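Local coordinates for beta-agarase (Persicobacter, PDB 6AII), which hydrolyses agarose as a GH16-family beta-agarase, yielding neoagarobiose, probably by cleaving the beta-1,4 linkages of the polysaccharide, at residues T42-K47 against V69-G74; E67-S70 against H75-I78; N133-I138 against H311-D316; I146-N151 against M280-N285; Y216-V221 against V315-V320. One frame throughout, in Å; residues are numbered along the deposited sequence.

Interaction 1 of 5, residues T42-K47 against V69-G74. With CA (calcium ion), chain B.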
# COMPACT_ATOMS: atom_id res chain seq x y z
N THR A 42 1.10 18.65 -9.38
CA THR A 42 2.43 18.57 -9.98
C THR A 42 2.77 17.10 -10.12
O THR A 42 2.49 16.36 -9.18
CB THR A 42 3.48 19.21 -9.05
OG1 THR A 42 3.13 20.54 -8.64
CG2 THR A 42 4.85 19.24 -9.69
N TYR A 43 3.33 16.69 -11.25
CA TYR A 43 4.02 15.38 -11.33
C TYR A 43 5.46 15.55 -10.88
O TYR A 43 6.32 16.05 -11.64
CB TYR A 43 3.98 14.73 -12.72
CG TYR A 43 2.67 14.05 -13.05
CD1 TYR A 43 2.42 12.76 -12.60
CD2 TYR A 43 1.67 14.70 -13.74
CE1 TYR A 43 1.21 12.13 -12.84
CE2 TYR A 43 0.44 14.08 -13.98
CZ TYR A 43 0.23 12.79 -13.55
OH TYR A 43 -0.94 12.10 -13.73
N ILE A 44 5.75 15.10 -9.65
CA ILE A 44 7.07 15.21 -9.06
C ILE A 44 8.00 14.33 -9.88
O ILE A 44 7.75 13.15 -10.12
CB ILE A 44 7.05 14.84 -7.57
CG1 ILE A 44 6.07 15.66 -6.77
CG2 ILE A 44 8.43 14.90 -6.97
CD1 ILE A 44 5.73 15.14 -5.40
N ALA A 45 9.09 14.96 -10.34
CA ALA A 45 10.12 14.33 -11.15
C ALA A 45 9.55 13.80 -12.46
O ALA A 45 10.13 12.89 -13.05
CB ALA A 45 10.81 13.21 -10.38
N GLY A 46 8.39 14.30 -12.86
CA GLY A 46 7.69 13.78 -14.00
C GLY A 46 7.04 12.42 -13.77
O GLY A 46 6.50 11.82 -14.72
N LYS A 47 7.02 11.92 -12.52
CA LYS A 47 6.60 10.55 -12.27
C LYS A 47 5.48 10.38 -11.22
O LYS A 47 4.78 9.39 -11.29
CB LYS A 47 7.78 9.74 -11.73
CG LYS A 47 8.93 9.55 -12.70
CD LYS A 47 10.12 8.81 -12.12
CE LYS A 47 11.25 8.74 -13.13
NZ LYS A 47 12.47 8.15 -12.53
N VAL A 69 2.46 16.61 0.44
CA VAL A 69 3.47 15.72 -0.16
C VAL A 69 4.72 16.57 -0.44
O VAL A 69 4.65 17.61 -1.08
CB VAL A 69 2.97 15.06 -1.46
CG1 VAL A 69 4.08 14.24 -2.15
CG2 VAL A 69 1.75 14.18 -1.27
N SER A 70 5.89 16.06 -0.07
CA SER A 70 7.15 16.75 -0.42
C SER A 70 8.23 15.67 -0.59
O SER A 70 7.99 14.50 -0.38
CB SER A 70 7.53 17.74 0.65
OG SER A 70 7.84 17.07 1.86
N VAL A 71 9.39 16.11 -1.02
CA VAL A 71 10.57 15.24 -1.08
C VAL A 71 11.72 16.00 -0.47
O VAL A 71 12.02 17.12 -0.86
CB VAL A 71 10.91 14.75 -2.50
CG1 VAL A 71 12.06 13.75 -2.42
CG2 VAL A 71 9.73 14.12 -3.22
N SER A 72 12.35 15.37 0.51
CA SER A 72 13.47 16.02 1.24
C SER A 72 14.22 14.95 2.02
O SER A 72 13.66 13.89 2.38
CB SER A 72 13.07 17.14 2.19
OG SER A 72 12.30 16.62 3.25
N ASN A 73 15.50 15.21 2.26
CA ASN A 73 16.25 14.43 3.22
C ASN A 73 16.38 12.95 2.80
O ASN A 73 16.67 12.12 3.70
CB ASN A 73 15.74 14.61 4.63
CG ASN A 73 15.73 16.07 5.03
OD1 ASN A 73 14.65 16.63 5.20
ND2 ASN A 73 16.88 16.70 5.00
N GLY A 74 16.25 12.66 1.53
CA GLY A 74 16.42 11.32 0.94
C GLY A 74 15.14 10.53 0.79
O GLY A 74 15.21 9.38 0.29
CA CA B . 16.36 7.86 -0.84
O HOH W 1 18.25 8.21 0.79
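Ile-44 sends one branch to each of two valines, Val-69 and Val-71, and so joins the two sheets of the beta-jelly-roll sandwich on which GH16 enzymes are built. The isoleucine sits on the short strand 43-44 of one sheet; both valines lie on strand 69-72 of the other, two residues apart and turned to the same side. The longer branch, extended beyond CG1, ends at Val-69, where Ile-44 CD1 lies 3.8 Å from Val-69 CG1. The shorter branch serves the second valine, Ile-44 CG2 standing 4.0 Å from Val-71 CG2. With chi1 at -56°, CG2 is placed opposite the backbone N and CG1 beside it, which splays the two branches along the valine strand. All three residues are buried, and the contact is purely apolar. Phe-35 and Tyr-33, from a loop, also pack on Ile-44. The isoleucine is itself the second residue of a type II turn from Tyr-43 to Gly-46, closed by Gly-46 N bonding to Tyr-43 O at 3.0 Å. The other segment leads from its valines to a calcium site shared with Asp-316. Just before that site, Ser-72 OG donates to Asn-73 OD1 at 3.1 Å, and Gly-74 O then binds the calcium ion at 2.2 Å.

Interaction 2 of 5, residues E67-S70 against H75-I78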
# COMPACT_ATOMS: atom_id res chain seq x y z
N GLU A 67 -0.24 20.06 -0.79
CA GLU A 67 0.89 20.55 -0.03
C GLU A 67 1.30 19.62 1.12
O GLU A 67 2.16 19.96 1.91
CB GLU A 67 0.61 21.95 0.55
CG GLU A 67 -0.65 22.03 1.39
CD GLU A 67 -1.91 22.46 0.65
OE1 GLU A 67 -2.15 22.01 -0.50
OE2 GLU A 67 -2.73 23.17 1.31
N ASN A 68 0.67 18.44 1.21
CA ASN A 68 1.01 17.44 2.24
C ASN A 68 1.88 16.34 1.61
O ASN A 68 2.08 15.30 2.25
CB ASN A 68 -0.23 16.86 2.91
CG ASN A 68 -0.73 17.79 4.01
OD1 ASN A 68 -1.08 18.96 3.72
ND2 ASN A 68 -0.75 17.35 5.27
N VAL A 69 2.46 16.61 0.44
CA VAL A 69 3.47 15.72 -0.16
C VAL A 69 4.72 16.57 -0.44
O VAL A 69 4.65 17.61 -1.08
CB VAL A 69 2.97 15.06 -1.46
CG1 VAL A 69 4.08 14.24 -2.15
CG2 VAL A 69 1.75 14.18 -1.27
N SER A 70 5.89 16.06 -0.07
CA SER A 70 7.15 16.75 -0.42
C SER A 70 8.23 15.67 -0.59
O SER A 70 7.99 14.50 -0.38
CB SER A 70 7.53 17.74 0.65
OG SER A 70 7.84 17.07 1.86
N HIS A 75 14.00 11.16 1.10
CA HIS A 75 12.72 10.41 0.98
C HIS A 75 11.58 11.34 0.57
O HIS A 75 11.56 12.55 0.89
CB HIS A 75 12.36 9.73 2.30
CG HIS A 75 12.73 10.51 3.48
ND1 HIS A 75 11.94 11.57 3.95
CD2 HIS A 75 13.79 10.44 4.31
CE1 HIS A 75 12.57 12.08 5.02
NE2 HIS A 75 13.64 11.42 5.25
N MET A 76 10.59 10.72 -0.05
CA MET A 76 9.29 11.36 -0.25
C MET A 76 8.60 11.38 1.13
O MET A 76 8.70 10.37 1.88
CB MET A 76 8.41 10.59 -1.23
CG MET A 76 7.02 11.11 -1.31
SD MET A 76 6.15 10.34 -2.75
CE MET A 76 6.75 11.23 -4.09
N ASN A 77 7.96 12.47 1.46
CA ASN A 77 7.26 12.69 2.72
C ASN A 77 5.76 12.77 2.41
O ASN A 77 5.34 13.59 1.59
CB ASN A 77 7.66 14.02 3.35
CG ASN A 77 9.14 14.11 3.59
OD1 ASN A 77 9.62 13.30 4.36
ND2 ASN A 77 9.80 15.11 2.97
N ILE A 78 4.97 11.93 3.06
CA ILE A 78 3.51 11.93 2.94
C ILE A 78 3.00 12.31 4.34
O ILE A 78 3.06 11.52 5.28
CB ILE A 78 2.98 10.63 2.38
CG1 ILE A 78 3.66 10.26 1.06
CG2 ILE A 78 1.48 10.76 2.19
CD1 ILE A 78 3.25 8.92 0.50
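Ser-70 and Asn-77 form the tight part of this contact, bonded to each other through both backbone and side chain. Asn-77 N donates to Ser-70 O at 2.7 Å in an almost straight bond (178°), and Ser-70 N returns one to Asn-77 O at 3.0 Å. On the same face of the sheet Asn-77 ND2 donates a hydrogen bond to Ser-70 OG, also at 3.0 Å, with the hydroxyl close to the amide plane. The two strands, 69-72 and 75-79, make a beta hairpin, and Ser-70 and Asn-77 are an antiparallel hydrogen-bonded pair; Val-69 and Ile-78, next to them, are a non-hydrogen-bonded one. ND2 also reaches Ser-72 OG, its strongest polar partner, while a weak bond from His-75 ND1 meets OD1, so both ends of the amide are engaged. With a leucine at Asn-77, the hydroxyls of Ser-70 and Ser-72 would probably lose their shared donor, and the His-75 ring its weak acceptor. On the opposite face, which carries Val-69 and Ile-78, the fit is looser: Val-69 CG1 and Met-76 CG are 4.4 Å apart. Between the backbones, Val-69 CA approaches Asn-77 O at 3.3 Å in a CA-H...O contact. Further along, Asn-68 gives its ND2 to Val-79 O, and His-75, partly exposed, rests its side chain on Tyr-216 and Lys-314.

Interaction 3 of 5, residues N133-I138 against H311-D316; sequences NNVWMI and HIMKVD. With CA (calcium ion), chain B.
In the hydrophobic core between the two sheets of the GH16 jelly-roll sandwich, Met-313 of strand 312-325 lies against Asn-133 and Val-135 of strand 132-139. The axes of the short strands 133-138 and 312-315 approach to 9.0 Å, their directions 36° apart, and side chains fill the gap between them. Met-313 holds its whole chain extended (chi1 -178°, CG on the far side of CA-CB from the backbone N), which carries the methyl across to the other strand. Near its base it slides past Asn-133 in the opposite direction, with Met-313 CG 3.4 Å from Asn-133 OD1. That oxygen accepts its hydrogen bond from Ala-127 N, which satisfies it and is likely to steady the amide beside the thioether. Further out, Met-313 SD runs past Asn-133 CB at 3.8 Å. At the tip, Met-313 CE comes within 4.0 Å of Val-135 CG2, the two side chains meeting at about a right angle, and it also approaches the backbone oxygen of Asn-134. Ile-284 and Ile-286 of strand 280-287 pack on the same methionine. Beyond Val-315 the strand turns a corner at Asp-316 and delivers this residue to a calcium ion with seven ligand atoms, the others coming from Asp-5, Asp-30, Asn-32, Gly-74 and a water. The aspartate supplies two of the seven, and its remaining oxygen, OD2, makes a salt bridge to Arg-123. Asp-316 OD1 binds calcium at 2.3 Å, and its carbonyl O completes the bite at 2.6 Å.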
# COMPACT_ATOMS: atom_id res chain seq x y z
N ASN A 133 -1.23 3.57 6.36
CA ASN A 133 -0.08 3.79 5.52
C ASN A 133 -0.17 2.73 4.41
O ASN A 133 -0.04 1.55 4.68
CB ASN A 133 1.21 3.61 6.32
CG ASN A 133 1.44 4.60 7.42
OD1 ASN A 133 2.47 5.31 7.32
ND2 ASN A 133 0.61 4.58 8.50
N ASN A 134 -0.43 3.16 3.16
CA ASN A 134 -0.85 2.25 2.11
C ASN A 134 0.08 2.34 0.88
O ASN A 134 0.49 3.40 0.49
CB ASN A 134 -2.24 2.60 1.61
CG ASN A 134 -3.33 2.46 2.65
OD1 ASN A 134 -3.30 1.57 3.51
ND2 ASN A 134 -4.31 3.35 2.52
N VAL A 135 0.36 1.19 0.31
CA VAL A 135 1.07 1.03 -0.96
C VAL A 135 0.23 0.03 -1.78
O VAL A 135 0.04 -1.11 -1.37
CB VAL A 135 2.50 0.51 -0.80
CG1 VAL A 135 3.19 0.50 -2.15
CG2 VAL A 135 3.30 1.32 0.19
N TRP A 136 -0.30 0.48 -2.91
CA TRP A 136 -1.24 -0.37 -3.63
C TRP A 136 -1.28 0.04 -5.10
O TRP A 136 -0.70 1.02 -5.46
CB TRP A 136 -2.62 -0.38 -2.98
CG TRP A 136 -3.27 0.96 -2.81
CD1 TRP A 136 -2.89 1.98 -1.97
CD2 TRP A 136 -4.44 1.42 -3.48
NE1 TRP A 136 -3.77 3.03 -2.05
CE2 TRP A 136 -4.72 2.70 -2.98
CE3 TRP A 136 -5.25 0.83 -4.46
CZ2 TRP A 136 -5.85 3.40 -3.38
CZ3 TRP A 136 -6.36 1.54 -4.85
CH2 TRP A 136 -6.59 2.83 -4.37
N MET A 137 -1.93 -0.78 -5.88
CA MET A 137 -1.94 -0.55 -7.32
C MET A 137 -3.37 -0.77 -7.84
O MET A 137 -4.07 -1.65 -7.35
CB MET A 137 -0.99 -1.56 -7.99
CG MET A 137 0.42 -1.51 -7.39
SD MET A 137 1.67 -2.27 -8.47
CE MET A 137 1.11 -3.95 -8.41
N ILE A 138 -3.76 -0.02 -8.86
CA ILE A 138 -5.14 -0.22 -9.38
C ILE A 138 -5.19 0.13 -10.86
O ILE A 138 -4.44 0.98 -11.34
CB ILE A 138 -6.20 0.59 -8.60
CG1 ILE A 138 -7.61 0.16 -9.01
CG2 ILE A 138 -6.01 2.05 -8.73
CD1 ILE A 138 -8.60 0.24 -7.91
N HIS A 311 4.25 11.87 12.33
CA HIS A 311 3.00 11.80 11.59
C HIS A 311 3.28 11.95 10.10
O HIS A 311 2.60 12.67 9.39
CB HIS A 311 2.03 12.84 12.16
CG HIS A 311 1.47 12.38 13.46
ND1 HIS A 311 2.21 12.33 14.63
CD2 HIS A 311 0.23 11.94 13.77
CE1 HIS A 311 1.45 11.77 15.57
NE2 HIS A 311 0.21 11.56 15.08
N ILE A 312 4.30 11.27 9.62
CA ILE A 312 4.75 11.33 8.24
C ILE A 312 5.10 9.90 7.82
O ILE A 312 5.93 9.24 8.49
CB ILE A 312 6.01 12.21 8.06
CG1 ILE A 312 5.81 13.61 8.67
CG2 ILE A 312 6.43 12.26 6.59
CD1 ILE A 312 7.02 14.49 8.55
N MET A 313 4.59 9.52 6.71
CA MET A 313 4.97 8.27 6.04
C MET A 313 6.10 8.62 5.06
O MET A 313 5.91 9.48 4.21
CB MET A 313 3.82 7.64 5.28
CG MET A 313 4.18 6.32 4.60
SD MET A 313 2.77 5.73 3.59
CE MET A 313 3.49 4.27 2.87
N LYS A 314 7.25 7.97 5.18
CA LYS A 314 8.43 8.35 4.38
C LYS A 314 8.71 7.24 3.36
O LYS A 314 8.55 6.04 3.70
CB LYS A 314 9.66 8.56 5.26
CG LYS A 314 9.48 9.67 6.25
CD LYS A 314 10.66 9.86 7.20
CE LYS A 314 10.36 10.97 8.17
NZ LYS A 314 11.43 11.05 9.19
N VAL A 315 9.11 7.62 2.16
CA VAL A 315 9.40 6.64 1.14
C VAL A 315 10.86 6.90 0.70
O VAL A 315 11.13 7.89 0.01
CB VAL A 315 8.44 6.69 -0.06
CG1 VAL A 315 8.74 5.57 -1.05
CG2 VAL A 315 6.97 6.64 0.39
N ASP A 316 11.75 5.98 1.09
CA ASP A 316 13.18 6.13 0.70
C ASP A 316 13.34 5.88 -0.78
O ASP A 316 14.16 6.51 -1.45
CB ASP A 316 14.00 5.16 1.54
CG ASP A 316 15.50 5.29 1.34
OD1 ASP A 316 15.97 6.38 0.91
OD2 ASP A 316 16.20 4.28 1.64
CA CA B . 16.36 7.86 -0.84
O HOH W 1 18.25 8.21 0.79

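Interaction 4 of 5, residues I146-N151 against M280-N285; sequences IDICEN and MKLIIN
Met-280 reaches Ile-146 across an intervening strand: within one sheet of the GH16 jelly-roll, 144-151 and 280-287 both pair with 132-139, and this contact spans the inner face of all three. From CB, with chi1 at -60° setting CG next to the backbone N, the methionine chain runs fully extended toward the other strand. The first atom to arrive is the sulfur; Met-280 SD lies 3.9 Å from Ile-146 CD1 and passes near the isoleucine's backbone N. The methyl lies across the longer branch, Met-280 CE 3.8 Å from Ile-146 CD1 and 3.9 Å from Ile-146 CG1; the two side chains cross at about a right angle. Met-137, from the strand between them, packs on the methionine as well. Cut back to a glycine, the position of Ile-146 would probably leave a gap beside SD and CE and the methionine's end freer to turn. Asp-147 and Glu-150 lie on the cleft-facing side; with Glu-145 they fit the Glu-x-Asp-x-x-Glu signature of GH16 agarases, consistent with this strand carrying the active-site acids. The extra residue of that signature comes with a classic beta bulge, in which Ile-148 and Cys-149 both stand opposite Val-135. The bulged isoleucine turns its side chain toward 280-285. There chi1 of 176°, with CG anti to the backbone N, brings the end of Leu-282 nearer, and Leu-282 CD1 stands loosely, 4.4 Å, from Ile-148 CD1.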
# COMPACT_ATOMS: atom_id res chain seq x y z
N ILE A 146 -4.08 -4.50 -6.68
CA ILE A 146 -3.19 -5.31 -5.87
C ILE A 146 -2.73 -4.48 -4.67
O ILE A 146 -2.28 -3.39 -4.84
CB ILE A 146 -1.99 -5.78 -6.73
CG1 ILE A 146 -2.45 -6.72 -7.83
CG2 ILE A 146 -0.91 -6.42 -5.83
CD1 ILE A 146 -1.41 -6.95 -8.92
N ASP A 147 -2.85 -5.03 -3.47
CA ASP A 147 -2.47 -4.30 -2.25
C ASP A 147 -1.13 -4.87 -1.73
O ASP A 147 -1.12 -6.03 -1.18
CB ASP A 147 -3.52 -4.49 -1.17
CG ASP A 147 -4.87 -4.04 -1.69
OD1 ASP A 147 -4.94 -2.92 -2.23
OD2 ASP A 147 -5.78 -4.90 -1.68
N ILE A 148 -0.09 -4.02 -1.92
CA ILE A 148 1.25 -4.34 -1.53
C ILE A 148 1.35 -4.27 -0.01
O ILE A 148 1.95 -5.12 0.62
CB ILE A 148 2.26 -3.49 -2.28
CG1 ILE A 148 2.15 -3.77 -3.79
CG2 ILE A 148 3.67 -3.79 -1.80
CD1 ILE A 148 3.01 -2.90 -4.66
N CYS A 149 0.78 -3.23 0.55
CA CYS A 149 0.86 -2.99 2.01
C CYS A 149 -0.34 -2.14 2.43
O CYS A 149 -0.49 -1.05 1.89
CB CYS A 149 2.14 -2.25 2.35
SG CYS A 149 2.20 -1.59 4.08
N GLU A 150 -1.16 -2.61 3.36
CA GLU A 150 -2.04 -1.76 4.11
C GLU A 150 -1.69 -1.99 5.57
O GLU A 150 -1.67 -3.12 6.05
CB GLU A 150 -3.56 -2.00 3.92
CG GLU A 150 -3.97 -1.96 2.49
CD GLU A 150 -5.47 -2.22 2.37
OE1 GLU A 150 -5.78 -3.35 1.97
OE2 GLU A 150 -6.31 -1.32 2.78
N ASN A 151 -1.29 -0.93 6.23
CA ASN A 151 -0.80 -1.00 7.59
C ASN A 151 -1.32 0.21 8.34
O ASN A 151 -1.61 1.23 7.68
CB ASN A 151 0.73 -1.03 7.56
CG ASN A 151 1.37 -0.74 8.90
OD1 ASN A 151 1.55 0.42 9.21
ND2 ASN A 151 1.43 -1.75 9.73
N MET A 280 -1.69 -1.22 -14.18
CA MET A 280 -2.02 -0.55 -12.95
C MET A 280 -1.09 0.62 -12.66
O MET A 280 0.14 0.55 -12.91
CB MET A 280 -1.98 -1.52 -11.79
CG MET A 280 -2.92 -2.66 -11.94
SD MET A 280 -2.95 -3.69 -10.42
CE MET A 280 -3.98 -5.03 -11.01
N LYS A 281 -1.67 1.66 -12.04
CA LYS A 281 -0.87 2.77 -11.48
C LYS A 281 -0.53 2.38 -10.03
O LYS A 281 -1.31 1.64 -9.43
CB LYS A 281 -1.61 4.10 -11.46
CG LYS A 281 -1.83 4.67 -12.87
CD LYS A 281 -2.58 5.97 -12.86
CE LYS A 281 -2.73 6.50 -14.27
NZ LYS A 281 -3.35 7.85 -14.20
N LEU A 282 0.60 2.90 -9.54
CA LEU A 282 0.99 2.73 -8.14
C LEU A 282 0.46 3.94 -7.36
O LEU A 282 0.61 5.10 -7.76
CB LEU A 282 2.52 2.62 -8.08
CG LEU A 282 3.13 2.53 -6.68
CD1 LEU A 282 2.74 1.23 -6.02
CD2 LEU A 282 4.64 2.65 -6.79
N ILE A 283 -0.11 3.65 -6.18
CA ILE A 283 -0.62 4.64 -5.30
C ILE A 283 0.09 4.45 -3.94
O ILE A 283 0.16 3.32 -3.44
CB ILE A 283 -2.16 4.51 -5.17
CG1 ILE A 283 -2.81 4.58 -6.57
CG2 ILE A 283 -2.73 5.55 -4.21
CD1 ILE A 283 -4.31 4.64 -6.60
N ILE A 284 0.58 5.54 -3.39
CA ILE A 284 1.12 5.54 -2.00
C ILE A 284 0.42 6.67 -1.25
O ILE A 284 0.40 7.80 -1.70
CB ILE A 284 2.63 5.73 -1.95
CG1 ILE A 284 3.31 4.72 -2.88
CG2 ILE A 284 3.07 5.61 -0.50
CD1 ILE A 284 4.81 4.68 -2.70
N ASN A 285 -0.23 6.32 -0.15
CA ASN A 285 -0.99 7.35 0.52
C ASN A 285 -1.16 7.02 2.00
O ASN A 285 -0.92 5.88 2.47
CB ASN A 285 -2.39 7.55 -0.09
CG ASN A 285 -3.38 6.48 0.35
OD1 ASN A 285 -3.36 5.37 -0.13
ND2 ASN A 285 -4.28 6.79 1.28

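Interaction 5 of 5, residues Y216-V221 against V315-V320. With CA (calcium ion), chain B.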
# COMPACT_ATOMS: atom_id res chain seq x y z
N TYR A 216 12.85 1.53 8.65
CA TYR A 216 12.40 1.28 7.29
C TYR A 216 12.08 -0.19 7.08
O TYR A 216 12.73 -1.08 7.67
CB TYR A 216 13.47 1.73 6.28
CG TYR A 216 13.48 3.23 6.10
CD1 TYR A 216 14.24 4.06 6.90
CD2 TYR A 216 12.69 3.84 5.15
CE1 TYR A 216 14.24 5.45 6.71
CE2 TYR A 216 12.65 5.22 4.98
CZ TYR A 216 13.42 6.03 5.76
OH TYR A 216 13.33 7.40 5.55
N SER A 217 11.06 -0.45 6.29
CA SER A 217 10.66 -1.76 5.82
C SER A 217 10.71 -1.75 4.29
O SER A 217 10.33 -0.73 3.69
CB SER A 217 9.26 -2.08 6.26
OG SER A 217 9.12 -1.97 7.65
N THR A 218 11.00 -2.86 3.67
CA THR A 218 10.75 -3.05 2.25
C THR A 218 9.56 -3.97 2.04
O THR A 218 9.38 -4.96 2.75
CB THR A 218 11.95 -3.55 1.44
OG1 THR A 218 12.35 -4.86 1.87
CG2 THR A 218 13.09 -2.58 1.55
N ILE A 219 8.62 -3.59 1.20
CA ILE A 219 7.48 -4.43 0.86
C ILE A 219 7.34 -4.42 -0.65
O ILE A 219 7.35 -3.37 -1.29
CB ILE A 219 6.17 -3.96 1.56
CG1 ILE A 219 6.45 -3.62 3.01
CG2 ILE A 219 5.14 -5.04 1.44
CD1 ILE A 219 5.57 -2.62 3.62
N GLY A 220 7.23 -5.63 -1.19
CA GLY A 220 7.10 -5.74 -2.63
C GLY A 220 6.25 -6.90 -3.08
O GLY A 220 5.96 -7.83 -2.30
N VAL A 221 5.85 -6.82 -4.36
CA VAL A 221 5.03 -7.91 -4.96
C VAL A 221 5.64 -8.27 -6.31
O VAL A 221 6.03 -7.37 -7.03
CB VAL A 221 3.56 -7.51 -5.10
CG1 VAL A 221 3.35 -6.40 -6.11
CG2 VAL A 221 2.69 -8.68 -5.48
N VAL A 315 9.11 7.62 2.16
CA VAL A 315 9.40 6.64 1.14
C VAL A 315 10.86 6.90 0.70
O VAL A 315 11.13 7.89 0.01
CB VAL A 315 8.44 6.69 -0.06
CG1 VAL A 315 8.74 5.57 -1.05
CG2 VAL A 315 6.97 6.64 0.39
N ASP A 316 11.75 5.98 1.09
CA ASP A 316 13.18 6.13 0.70
C ASP A 316 13.34 5.88 -0.78
O ASP A 316 14.16 6.51 -1.45
CB ASP A 316 14.00 5.16 1.54
CG ASP A 316 15.50 5.29 1.34
OD1 ASP A 316 15.97 6.38 0.91
OD2 ASP A 316 16.20 4.28 1.64
N TRP A 317 12.65 4.88 -1.30
CA TRP A 317 12.74 4.57 -2.71
C TRP A 317 11.57 3.69 -3.14
O TRP A 317 10.94 2.99 -2.32
CB TRP A 317 14.09 3.90 -3.10
CG TRP A 317 14.61 2.74 -2.32
CD1 TRP A 317 15.64 2.82 -1.45
CD2 TRP A 317 14.23 1.36 -2.36
NE1 TRP A 317 16.01 1.59 -0.99
CE2 TRP A 317 15.16 0.66 -1.54
CE3 TRP A 317 13.24 0.63 -3.05
CZ2 TRP A 317 15.10 -0.70 -1.35
CZ3 TRP A 317 13.15 -0.73 -2.82
CH2 TRP A 317 14.08 -1.39 -2.00
N ILE A 318 11.28 3.72 -4.43
CA ILE A 318 10.40 2.83 -5.12
C ILE A 318 11.22 2.24 -6.26
O ILE A 318 11.85 3.03 -7.00
CB ILE A 318 9.15 3.53 -5.68
CG1 ILE A 318 8.34 4.20 -4.58
CG2 ILE A 318 8.34 2.61 -6.55
CD1 ILE A 318 7.36 5.22 -5.10
N ARG A 319 11.14 0.92 -6.46
CA ARG A 319 11.86 0.32 -7.64
C ARG A 319 10.95 -0.71 -8.27
O ARG A 319 10.20 -1.44 -7.62
CB ARG A 319 13.22 -0.25 -7.25
CG ARG A 319 13.15 -1.47 -6.33
CD ARG A 319 14.54 -1.86 -5.87
NE ARG A 319 14.54 -3.11 -5.15
CZ ARG A 319 15.55 -3.94 -4.97
NH1 ARG A 319 16.71 -3.72 -5.62
NH2 ARG A 319 15.43 -4.93 -4.09
N VAL A 320 10.99 -0.73 -9.61
CA VAL A 320 10.21 -1.60 -10.43
C VAL A 320 11.12 -2.31 -11.44
O VAL A 320 11.96 -1.62 -12.03
CB VAL A 320 9.09 -0.83 -11.16
CG1 VAL A 320 8.36 -1.72 -12.11
CG2 VAL A 320 8.11 -0.24 -10.13
CA CA B . 16.36 7.86 -0.84
O HOH W 2 15.70 8.23 3.25
O HOH W 1 18.25 8.21 0.79
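Tyr-216 brings the CE2 corner of its ring against Asp-316, with Tyr-216 CE2 3.7 Å from Asp-316 CB. The approach is oblique, the side chains cross at about a right angle, and the ring and carboxylate planes are 55° apart. In the aspartate, chi1 of -175° sets CG opposite the backbone N, which carries the carboxylate beyond the ring. A water joins the two only loosely: it donates a weak bond to Asp-316 OD1 at 3.0 Å and lies 3.4 Å from Tyr-216 OH, also weak. Two residues on, Thr-218 adds the second contact, its methyl CG2 reaching Trp-317 CH2 at 3.9 Å. The indole swings its far end toward the threonine although its CB is not aimed that way. Asp-316 and Trp-317 form a classic beta bulge facing Arg-123, which turns both of them to the same neighbour. Strand 118-125 runs between 217-225 and 312-325, antiparallel to each and bonded to both, so these side chains meet across a middle strand of one sheet, beside the loop residue Asp-5 that touches Trp-317.

Overall arrangement
Interactions 1, 3 and 5 meet at the calcium ion, where Gly-74 O and Asp-316 OD1 lie 3.2 Å apart. Interaction 2, the hairpin, is centred about 7 Å from interaction 1 and hands on to interaction 3 through backbone bonds, Met-76 O to Val-315 N (2.8 Å) and Ile-78 N to Met-313 O (2.9 Å). Interactions 3 and 4 share a sheet, their centres about 7 Å apart. Interaction 5 faces interaction 4 across the sandwich, Ile-284 CD1 touching Ile-318 CD1 at 3.5 Å. The metal site borders the sheet opposite the one bearing the probable catalytic acids of segment 146-151; the calcium ion lies 23.9 Å from Asp-147 OD1, consistent with a structural role.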